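Putative mandelate racemase/muconate lactonizing enzyme (Bordetella bronchiseptica, PDB 3DDM) is of unknown function but belongs to the enolase superfamily, whose members join an N-terminal alpha-plus-beta domain to a modified TIM barrel. Local coordinates at residues V149-I154 and V337-N342; A312-Q317 and S346-A351; L303-H308 and H321-V326; R184-A189 and A219-P224. The protein carries 1 engineered substitution. One frame throughout, in Å; residues are numbered along the deposited sequence.

Interaction 1: V149-I154 and V337-N342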
# COMPACT_ATOMS: atom_id res chain seq x y z
N VAL A 149 9.32 20.82 22.61
CA VAL A 149 9.05 20.73 21.18
C VAL A 149 10.26 21.20 20.38
O VAL A 149 11.21 21.78 20.94
CB VAL A 149 7.84 21.59 20.76
CG1 VAL A 149 6.63 21.23 21.58
CG2 VAL A 149 8.16 23.06 20.91
N TYR A 150 10.23 20.94 19.07
CA TYR A 150 11.30 21.39 18.18
C TYR A 150 10.71 21.75 16.83
O TYR A 150 9.72 21.17 16.39
CB TYR A 150 12.41 20.32 18.05
CG TYR A 150 12.10 19.05 17.27
CD1 TYR A 150 11.59 17.90 17.92
CD2 TYR A 150 12.33 18.98 15.89
CE1 TYR A 150 11.33 16.72 17.20
CE2 TYR A 150 12.07 17.81 15.17
CZ TYR A 150 11.58 16.69 15.83
OH TYR A 150 11.33 15.53 15.11
N ALA A 151 11.30 22.74 16.18
CA ALA A 151 10.85 23.17 14.86
C ALA A 151 11.35 22.06 13.95
O ALA A 151 12.55 21.80 13.87
CB ALA A 151 11.48 24.51 14.49
N SER A 152 10.42 21.39 13.28
CA SER A 152 10.79 20.28 12.42
C SER A 152 10.64 20.54 10.94
O SER A 152 9.67 21.15 10.51
CB SER A 152 9.94 19.06 12.81
OG SER A 152 10.28 17.93 12.02
N GLY A 153 11.62 20.08 10.17
CA GLY A 153 11.56 20.22 8.73
C GLY A 153 11.89 21.54 8.08
O GLY A 153 11.19 21.97 7.16
N ILE A 154 12.95 22.18 8.55
CA ILE A 154 13.42 23.45 8.00
C ILE A 154 14.09 23.17 6.65
O ILE A 154 15.03 22.38 6.58
CB ILE A 154 14.46 24.07 8.95
CG1 ILE A 154 13.77 24.44 10.27
CG2 ILE A 154 15.14 25.26 8.29
CD1 ILE A 154 14.72 24.54 11.43
N VAL A 337 7.26 19.75 15.69
CA VAL A 337 6.16 20.50 15.10
C VAL A 337 6.61 21.03 13.74
O VAL A 337 7.72 21.57 13.61
CB VAL A 337 5.75 21.69 16.01
CG1 VAL A 337 4.50 22.37 15.46
CG2 VAL A 337 5.52 21.20 17.43
N ASP A 338 5.75 20.87 12.73
CA ASP A 338 6.02 21.34 11.37
C ASP A 338 6.46 22.81 11.40
O ASP A 338 5.76 23.67 11.93
CB ASP A 338 4.76 21.22 10.52
CG ASP A 338 5.05 21.25 9.03
OD1 ASP A 338 6.06 21.87 8.62
OD2 ASP A 338 4.26 20.65 8.27
N ALA A 339 7.61 23.10 10.81
CA ALA A 339 8.13 24.47 10.81
C ALA A 339 7.39 25.41 9.87
O ALA A 339 7.32 26.62 10.12
CB ALA A 339 9.62 24.46 10.48
N ASN A 340 6.84 24.86 8.79
CA ASN A 340 6.13 25.64 7.78
C ASN A 340 4.70 25.98 8.15
O ASN A 340 4.09 25.31 8.96
CB ASN A 340 6.15 24.89 6.45
CG ASN A 340 7.57 24.58 5.99
OD1 ASN A 340 8.22 23.67 6.52
ND2 ASN A 340 8.07 25.34 5.01
N ASP A 341 4.17 27.04 7.54
CA ASP A 341 2.81 27.47 7.83
C ASP A 341 1.75 26.52 7.29
O ASP A 341 1.81 26.08 6.14
CB ASP A 341 2.57 28.87 7.27
CG ASP A 341 3.44 29.92 7.94
OD1 ASP A 341 3.82 29.71 9.11
OD2 ASP A 341 3.73 30.95 7.29
N ASN A 342 0.77 26.21 8.13
CA ASN A 342 -0.33 25.32 7.76
C ASN A 342 -1.48 25.54 8.74
O ASN A 342 -1.45 25.07 9.87
CB ASN A 342 0.12 23.86 7.77
CG ASN A 342 -1.01 22.87 7.36
OD1 ASN A 342 -0.77 21.67 7.27
ND2 ASN A 342 -2.22 23.38 7.14

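Interaction 2: A312-Q317 and S346-A351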
# COMPACT_ATOMS: atom_id res chain seq x y z
N ALA A 312 -2.11 17.75 10.34
CA ALA A 312 -2.98 18.77 10.90
C ALA A 312 -2.91 18.77 12.43
O ALA A 312 -2.22 17.95 13.03
CB ALA A 312 -4.41 18.56 10.42
N GLY A 313 -3.67 19.68 13.04
CA GLY A 313 -3.67 19.82 14.49
C GLY A 313 -4.10 18.64 15.35
O GLY A 313 -3.49 18.38 16.39
N ILE A 314 -5.15 17.94 14.95
CA ILE A 314 -5.65 16.82 15.73
C ILE A 314 -4.55 15.79 15.99
O ILE A 314 -4.34 15.36 17.13
CB ILE A 314 -6.85 16.14 15.03
CG1 ILE A 314 -8.00 17.14 14.91
CG2 ILE A 314 -7.32 14.93 15.83
CD1 ILE A 314 -8.53 17.62 16.25
N GLY A 315 -3.86 15.39 14.93
CA GLY A 315 -2.80 14.41 15.06
C GLY A 315 -1.67 14.92 15.92
O GLY A 315 -1.08 14.16 16.68
N LEU A 316 -1.37 16.20 15.79
CA LEU A 316 -0.30 16.81 16.58
C LEU A 316 -0.66 16.79 18.07
O LEU A 316 0.17 16.46 18.90
CB LEU A 316 -0.03 18.25 16.13
CG LEU A 316 1.09 18.92 16.93
CD1 LEU A 316 2.36 18.10 16.79
CD2 LEU A 316 1.32 20.34 16.44
N GLN A 317 -1.90 17.18 18.39
CA GLN A 317 -2.36 17.19 19.77
C GLN A 317 -2.28 15.76 20.31
O GLN A 317 -1.85 15.54 21.45
CB GLN A 317 -3.79 17.73 19.87
CG GLN A 317 -3.94 19.26 19.61
CD GLN A 317 -3.66 20.13 20.85
OE1 GLN A 317 -3.03 21.19 20.75
NE2 GLN A 317 -4.16 19.70 22.01
N SER A 346 -2.47 24.82 12.77
CA SER A 346 -2.66 25.92 13.71
C SER A 346 -4.09 26.10 14.22
O SER A 346 -4.29 26.45 15.39
CB SER A 346 -2.20 27.23 13.09
OG SER A 346 -0.83 27.15 12.74
N LEU A 347 -5.07 25.87 13.36
CA LEU A 347 -6.45 26.04 13.76
C LEU A 347 -6.93 24.88 14.63
O LEU A 347 -8.01 24.93 15.20
CB LEU A 347 -7.34 26.18 12.51
CG LEU A 347 -7.08 27.41 11.60
CD1 LEU A 347 -7.80 27.28 10.29
CD2 LEU A 347 -7.50 28.69 12.29
N LEU A 348 -6.11 23.84 14.77
CA LEU A 348 -6.52 22.69 15.56
C LEU A 348 -5.55 22.26 16.65
O LEU A 348 -5.63 21.14 17.14
CB LEU A 348 -6.79 21.50 14.65
CG LEU A 348 -7.96 21.65 13.68
CD1 LEU A 348 -7.91 20.55 12.61
CD2 LEU A 348 -9.25 21.58 14.46
N SER A 349 -4.62 23.13 17.03
CA SER A 349 -3.69 22.76 18.08
C SER A 349 -3.47 23.89 19.08
O SER A 349 -2.45 24.57 19.05
CB SER A 349 -2.35 22.32 17.47
OG SER A 349 -1.89 23.28 16.54
N PRO A 350 -4.45 24.10 19.97
CA PRO A 350 -4.40 25.14 21.00
C PRO A 350 -3.26 25.01 22.00
O PRO A 350 -2.91 25.99 22.66
CB PRO A 350 -5.78 25.05 21.67
CG PRO A 350 -6.27 23.68 21.32
CD PRO A 350 -5.79 23.50 19.91
N ALA A 351 -2.67 23.83 22.11
CA ALA A 351 -1.57 23.65 23.04
C ALA A 351 -0.41 24.55 22.64
O ALA A 351 0.41 24.94 23.47
CB ALA A 351 -1.12 22.18 23.05

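Interaction 3: L303-H308 and H321-V326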
# COMPACT_ATOMS: atom_id res chain seq x y z
N LEU A 303 16.33 4.13 25.68
CA LEU A 303 16.41 4.88 24.43
C LEU A 303 15.43 6.07 24.45
O LEU A 303 14.54 6.12 25.31
CB LEU A 303 16.08 3.95 23.27
CG LEU A 303 16.96 2.69 23.23
CD1 LEU A 303 16.46 1.75 22.15
CD2 LEU A 303 18.42 3.09 22.98
N ARG A 304 15.60 7.01 23.53
CA ARG A 304 14.73 8.19 23.47
C ARG A 304 13.50 7.98 22.60
O ARG A 304 13.58 7.36 21.54
CB ARG A 304 15.45 9.41 22.89
CG ARG A 304 16.66 9.89 23.62
CD ARG A 304 17.19 11.16 22.98
NE ARG A 304 16.25 12.27 23.13
CZ ARG A 304 16.49 13.51 22.72
NH1 ARG A 304 17.64 13.81 22.13
NH2 ARG A 304 15.59 14.47 22.93
N TYR A 305 12.37 8.51 23.05
CA TYR A 305 11.13 8.46 22.30
C TYR A 305 10.79 9.90 21.94
O TYR A 305 10.34 10.67 22.79
CB TYR A 305 10.01 7.85 23.13
CG TYR A 305 8.63 8.19 22.60
CD1 TYR A 305 8.29 7.91 21.28
CD2 TYR A 305 7.68 8.80 23.42
CE1 TYR A 305 7.02 8.22 20.78
CE2 TYR A 305 6.40 9.12 22.93
CZ TYR A 305 6.08 8.82 21.61
OH TYR A 305 4.81 9.10 21.13
N CYS A 306 11.03 10.28 20.69
CA CYS A 306 10.75 11.64 20.24
C CYS A 306 9.83 11.64 19.04
O CYS A 306 10.28 11.55 17.90
CB CYS A 306 12.05 12.35 19.87
SG CYS A 306 13.16 12.58 21.27
N PRO A 307 8.52 11.76 19.28
CA PRO A 307 7.54 11.78 18.19
C PRO A 307 7.50 13.13 17.47
O PRO A 307 8.06 14.13 17.94
CB PRO A 307 6.22 11.48 18.92
CG PRO A 307 6.41 12.16 20.23
CD PRO A 307 7.86 11.84 20.60
N HIS A 308 6.86 13.15 16.31
CA HIS A 308 6.72 14.38 15.53
C HIS A 308 5.56 14.16 14.58
O HIS A 308 5.40 13.08 14.03
CB HIS A 308 8.00 14.71 14.74
CG HIS A 308 8.39 13.67 13.74
ND1 HIS A 308 7.63 13.38 12.62
CD2 HIS A 308 9.46 12.83 13.69
CE1 HIS A 308 8.20 12.41 11.93
NE2 HIS A 308 9.32 12.06 12.56
N HIS A 321 -0.03 14.47 23.64
CA HIS A 321 -0.55 13.72 24.78
C HIS A 321 0.23 12.45 25.04
O HIS A 321 0.54 12.13 26.19
CB HIS A 321 -2.02 13.42 24.56
CG HIS A 321 -2.89 14.59 24.86
ND1 HIS A 321 -3.32 14.89 26.13
CD2 HIS A 321 -3.34 15.59 24.06
CE1 HIS A 321 -4.00 16.03 26.11
NE2 HIS A 321 -4.02 16.47 24.86
N LEU A 322 0.57 11.72 23.98
CA LEU A 322 1.32 10.50 24.16
C LEU A 322 2.68 10.81 24.77
O LEU A 322 3.08 10.16 25.73
CB LEU A 322 1.49 9.75 22.83
CG LEU A 322 2.22 8.41 22.98
CD1 LEU A 322 1.67 7.66 24.19
CD2 LEU A 322 2.04 7.59 21.73
N LEU A 323 3.38 11.81 24.24
CA LEU A 323 4.69 12.18 24.78
C LEU A 323 4.61 12.59 26.25
O LEU A 323 5.54 12.35 27.02
CB LEU A 323 5.30 13.34 23.98
CG LEU A 323 6.65 13.83 24.54
CD1 LEU A 323 7.66 12.67 24.61
CD2 LEU A 323 7.18 14.96 23.68
N ALA A 324 3.50 13.21 26.64
CA ALA A 324 3.34 13.62 28.03
C ALA A 324 3.17 12.38 28.90
O ALA A 324 3.69 12.30 30.01
CB ALA A 324 2.13 14.55 28.17
N ALA A 325 2.46 11.39 28.37
CA ALA A 325 2.24 10.14 29.09
C ALA A 325 3.52 9.31 29.18
O ALA A 325 3.67 8.51 30.10
CB ALA A 325 1.12 9.34 28.42
N VAL A 326 4.43 9.50 28.23
CA VAL A 326 5.71 8.77 28.21
C VAL A 326 6.82 9.80 28.11
O VAL A 326 7.52 9.90 27.09
CB VAL A 326 5.80 7.81 27.01
CG1 VAL A 326 7.05 6.95 27.14
CG2 VAL A 326 4.56 6.93 26.96

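Interaction 4: R184-A189 and A219-P224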
# COMPACT_ATOMS: atom_id res chain seq x y z
N ARG A 184 26.38 21.50 0.61
CA ARG A 184 25.49 22.53 1.12
C ARG A 184 24.96 22.11 2.49
O ARG A 184 24.87 22.93 3.40
CB ARG A 184 24.32 22.74 0.15
CG ARG A 184 23.69 24.12 0.22
CD ARG A 184 22.38 24.18 -0.55
NE ARG A 184 21.95 25.55 -0.78
CZ ARG A 184 21.72 26.45 0.18
NH1 ARG A 184 21.87 26.12 1.46
NH2 ARG A 184 21.37 27.69 -0.14
N ASP A 185 24.62 20.83 2.63
CA ASP A 185 24.10 20.30 3.88
C ASP A 185 25.05 20.46 5.06
O ASP A 185 24.64 20.86 6.14
CB ASP A 185 23.71 18.83 3.73
CG ASP A 185 22.43 18.63 2.93
OD1 ASP A 185 21.56 19.54 2.93
OD2 ASP A 185 22.28 17.56 2.31
N VAL A 186 26.32 20.14 4.86
CA VAL A 186 27.29 20.28 5.94
C VAL A 186 27.52 21.75 6.21
O VAL A 186 27.92 22.13 7.32
CB VAL A 186 28.65 19.61 5.61
CG1 VAL A 186 28.47 18.11 5.45
CG2 VAL A 186 29.23 20.22 4.34
N ARG A 187 27.29 22.59 5.21
CA ARG A 187 27.46 24.03 5.39
C ARG A 187 26.33 24.51 6.30
O ARG A 187 26.57 25.18 7.30
CB ARG A 187 27.40 24.77 4.05
CG ARG A 187 28.65 25.58 3.73
CD ARG A 187 28.37 26.66 2.69
NE ARG A 187 27.73 26.13 1.49
CZ ARG A 187 28.31 25.28 0.64
NH1 ARG A 187 29.55 24.85 0.86
NH2 ARG A 187 27.64 24.86 -0.43
N ASN A 188 25.10 24.14 5.93
CA ASN A 188 23.92 24.50 6.69
C ASN A 188 24.04 24.01 8.12
O ASN A 188 23.88 24.77 9.07
CB ASN A 188 22.66 23.89 6.07
CG ASN A 188 22.29 24.52 4.74
OD1 ASN A 188 22.73 25.63 4.42
ND2 ASN A 188 21.46 23.82 3.97
N ALA A 189 24.32 22.72 8.26
CA ALA A 189 24.46 22.10 9.58
C ALA A 189 25.38 22.90 10.49
O ALA A 189 25.00 23.27 11.59
CB ALA A 189 24.98 20.68 9.43
N ALA A 219 27.53 11.30 7.97
CA ALA A 219 27.41 11.25 9.42
C ALA A 219 28.71 11.73 10.06
O ALA A 219 28.72 12.25 11.17
CB ALA A 219 27.09 9.85 9.87
N GLN A 220 29.82 11.54 9.34
CA GLN A 220 31.14 11.94 9.81
C GLN A 220 31.32 13.45 9.68
O GLN A 220 31.72 14.12 10.64
CB GLN A 220 32.22 11.24 8.97
CG GLN A 220 33.28 10.49 9.77
CD GLN A 220 32.78 9.16 10.31
OE1 GLN A 220 32.41 8.26 9.55
NE2 GLN A 220 32.77 9.02 11.64
N ARG A 221 31.03 13.97 8.49
CA ARG A 221 31.13 15.39 8.19
C ARG A 221 30.16 16.25 9.01
O ARG A 221 30.38 17.45 9.18
CB ARG A 221 30.90 15.62 6.70
CG ARG A 221 31.90 14.89 5.81
CD ARG A 221 31.49 14.87 4.35
NE ARG A 221 31.51 16.20 3.73
CZ ARG A 221 31.22 16.42 2.45
NH1 ARG A 221 30.89 15.40 1.67
NH2 ARG A 221 31.27 17.65 1.96
N LEU A 222 29.09 15.64 9.52
CA LEU A 222 28.12 16.37 10.32
C LEU A 222 28.55 16.42 11.78
O LEU A 222 28.16 17.33 12.52
CB LEU A 222 26.73 15.73 10.24
CG LEU A 222 25.94 15.84 8.93
CD1 LEU A 222 24.66 15.04 9.05
CD2 LEU A 222 25.64 17.30 8.62
N GLY A 223 29.36 15.45 12.18
CA GLY A 223 29.84 15.37 13.56
C GLY A 223 30.03 16.70 14.27
O GLY A 223 29.49 16.89 15.36
N PRO A 224 30.81 17.63 13.69
CA PRO A 224 31.05 18.95 14.30
C PRO A 224 29.82 19.80 14.61
O PRO A 224 29.90 20.76 15.39
CB PRO A 224 32.00 19.62 13.31
CG PRO A 224 31.70 18.93 12.02
CD PRO A 224 31.56 17.50 12.44

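Interaction 1: V149-I154 and V337-N342
The closing seam of the barrel runs here, where strand 146-154 lies parallel to strand 334-338 and Tyr150, Ser152, Val337 and Ala339 exchange backbone hydrogen bonds. Val337 uses both of its polar backbone atoms: its N reaches Tyr150 O at 2.9 Å, almost straight (176° at the hydrogen), and its O receives Ser152 N at 2.7 Å. One step on, Ser152 O accepts Ala339 N at 2.9 Å, so the pairing continues just past the end of strand 334-338. Ala339, with a bare methyl, fits beside the backbone of Ser152, and its CB touches both Ala151 CB and Ile154 CG1, the latter at 4.2 Å. Val149 and Val337 meet by branched aliphatic carbons, Val149 CB lying 4.1 Å from Val337 CG2. Gly153 has a positive phi (78°), a backbone shape that favours glycine. Asp338 swings CG anti to its own N (chi1 -161°), which carries the carboxylate forward along the chain; OD1 then accepts Asn340 N at 3.1 Å, met from above the carboxylate plane, an Asx turn. Its OD2 forms a salt bridge with Arg38 of the N-terminal domain. Tyr150 OH is hydrogen-bonded to Lys175 NZ on strand 174-177, which flanks 146-154 as well. The carboxylate of Asp338 is thus held at both oxygens, which fixes its rotation and ties the turn to a residue outside the barrel.

Interaction 2: A312-Q317 and S346-A351
Gln317 reaches from the helix 313-325 and lays its amide against the chain of Ser349, Pro350 and Ala351. A sharp bend at chi2 (-84°) folds the side chain back toward the turn: CG passes Leu348 O at 3.5 Å, and OE1 comes close to Ser349 CA and accepts Ala351 N at 3.0 Å. The donor is tilted 15° from the carbonyl plane of the amide. Pro350 N lies near OE1 but has no hydrogen to give, so the bond comes from the next residue, Ala351. The other end of the amide is used as well, since Gln317 NE2 donates to Leu368 O; a glutamine, with a donor and an acceptor on one flat group, suits a buried place between two backbones. Nearer the start of the helix, Leu348 points toward it and brings CB to 3.5 Å from Gly313 CA, where the glycine has no side chain. The end of Leu348 meets Ile314 at a slant, CD1 to CG1 at 4.1 Å, and both also touch Leu42 of the N-terminal domain. Ser349 CB lies 4.3 Å from Leu316 CD2, while Ser349 OG is bonded to Arg345 O. The type I turn Ser346-Ser349, which leads out of helix 343-346, is therefore fitted onto the N-terminal part of helix 313-325, an instance of a connecting loop packing on the outer helical layer of a TIM barrel beside its capping domain.

Interaction 3: L303-H308 and H321-V326
At the edge of the Tyr305 ring lies Val326 O, just past the end of helix 313-325, 3.8 Å from Tyr305 CD2 and near the ring plane. One face is occupied from its own strand: Pro307 CD stands 3.6 Å above the plane, over the centre. Leu322 and Leu323 approach the ring obliquely. The contact belongs to a beta-alpha-beta unit of the TIM barrel, strand 304-309 and helix 313-325 followed by strand 334-338. Tyr305 and Pro307, two residues apart on the strand, both point toward the helix, whereas Cys306 between them points away. With CG placed anti to the backbone N (chi1 160°), the tyrosine reaches across to the last helical turn. Leu323 lies against both strand side chains: its CD1 is 4.0 Å from Tyr305 CD2, and its CB is 4.1 Å from Pro307 CG, the side chains of proline and leucine crossing at about a right angle. Branched aliphatic residues suit this place because they fill the space round a rigid ring and a rigid pyrrolidine. Beyond the contact, Leu322 and Val326 also pack on Leu292 of helix 287-300, and Leu323 rests on Ile147 of strand 146-154. No hydrogen bond links the two segments, and apolar packing holds strand to helix. At the end of the ring, Leu322 CD2 lies 3.2 Å from Tyr305 OH, its side chain crossing the tyrosine at about a right angle.

Interaction 4: R184-A189 and A219-P224
Val186, Ala189, Arg221 and Leu222 join two helices that lie side by side in the outer layer of the TIM barrel, 182-196 and 212-222, with strand 202-205 between them in the chain. The apolar part is a small patch. Val186 and Ala189, three residues apart, come to the same side of their helix, and Leu222 directs CD2 into the gap they form: it is 3.5 Å from Ala189 CB and 4.3 Å from Val186 CG1. The small alanine accepts the end of a leucine, and the CA atoms of Val186 and Leu222 come as close as 5.9 Å. Leu222 is also backed by Leu227 and Met252, while Met218 packs on Val186. A second kind of contact joins an aliphatic side chain to a charged one. Arg221 CB lies 3.7 Å from Val186 CG1, after which the chain bends at chi3 (67°) and brings the guanidinium obliquely past the valine. A long side chain serves well at such a rim, for its methylenes can pack while the charged end stays near the surface. Polar bonding runs elsewhere: none crosses between the segments, and Asp185 OD2 instead takes Gly179 N, while Asn188 ND2 donates to Pro156 O, both securing helix 182-196 to loops. Along the arginine, the valine keeps contact with both of its methyls, CG1 lying 4.0 Å from Arg221 NE and CG2 4.1 Å from Arg221 NH2.

Overall arrangement
Interactions 1, 2 and 3 share one region of the barrel. Helix 313-325 carries one segment of both interaction 2 and interaction 3, whose centres are 16 Å apart. Interactions 1 and 2 touch through Val337 CG1 and Leu316 CD2, 3.9 Å apart; interactions 1 and 3 meet at Tyr150 OH and His308 CB, 3.4 Å apart. Interaction 4, on the helical outside, touches none of them: its centre is about 20 Å from that of interaction 1, with nearest atoms about 7 Å apart. In this superfamily the active site lies at the C-terminal ends of the barrel strands, the end at which interaction 1 sits. Along the chain, interaction 1 encloses interactions 3 and 4.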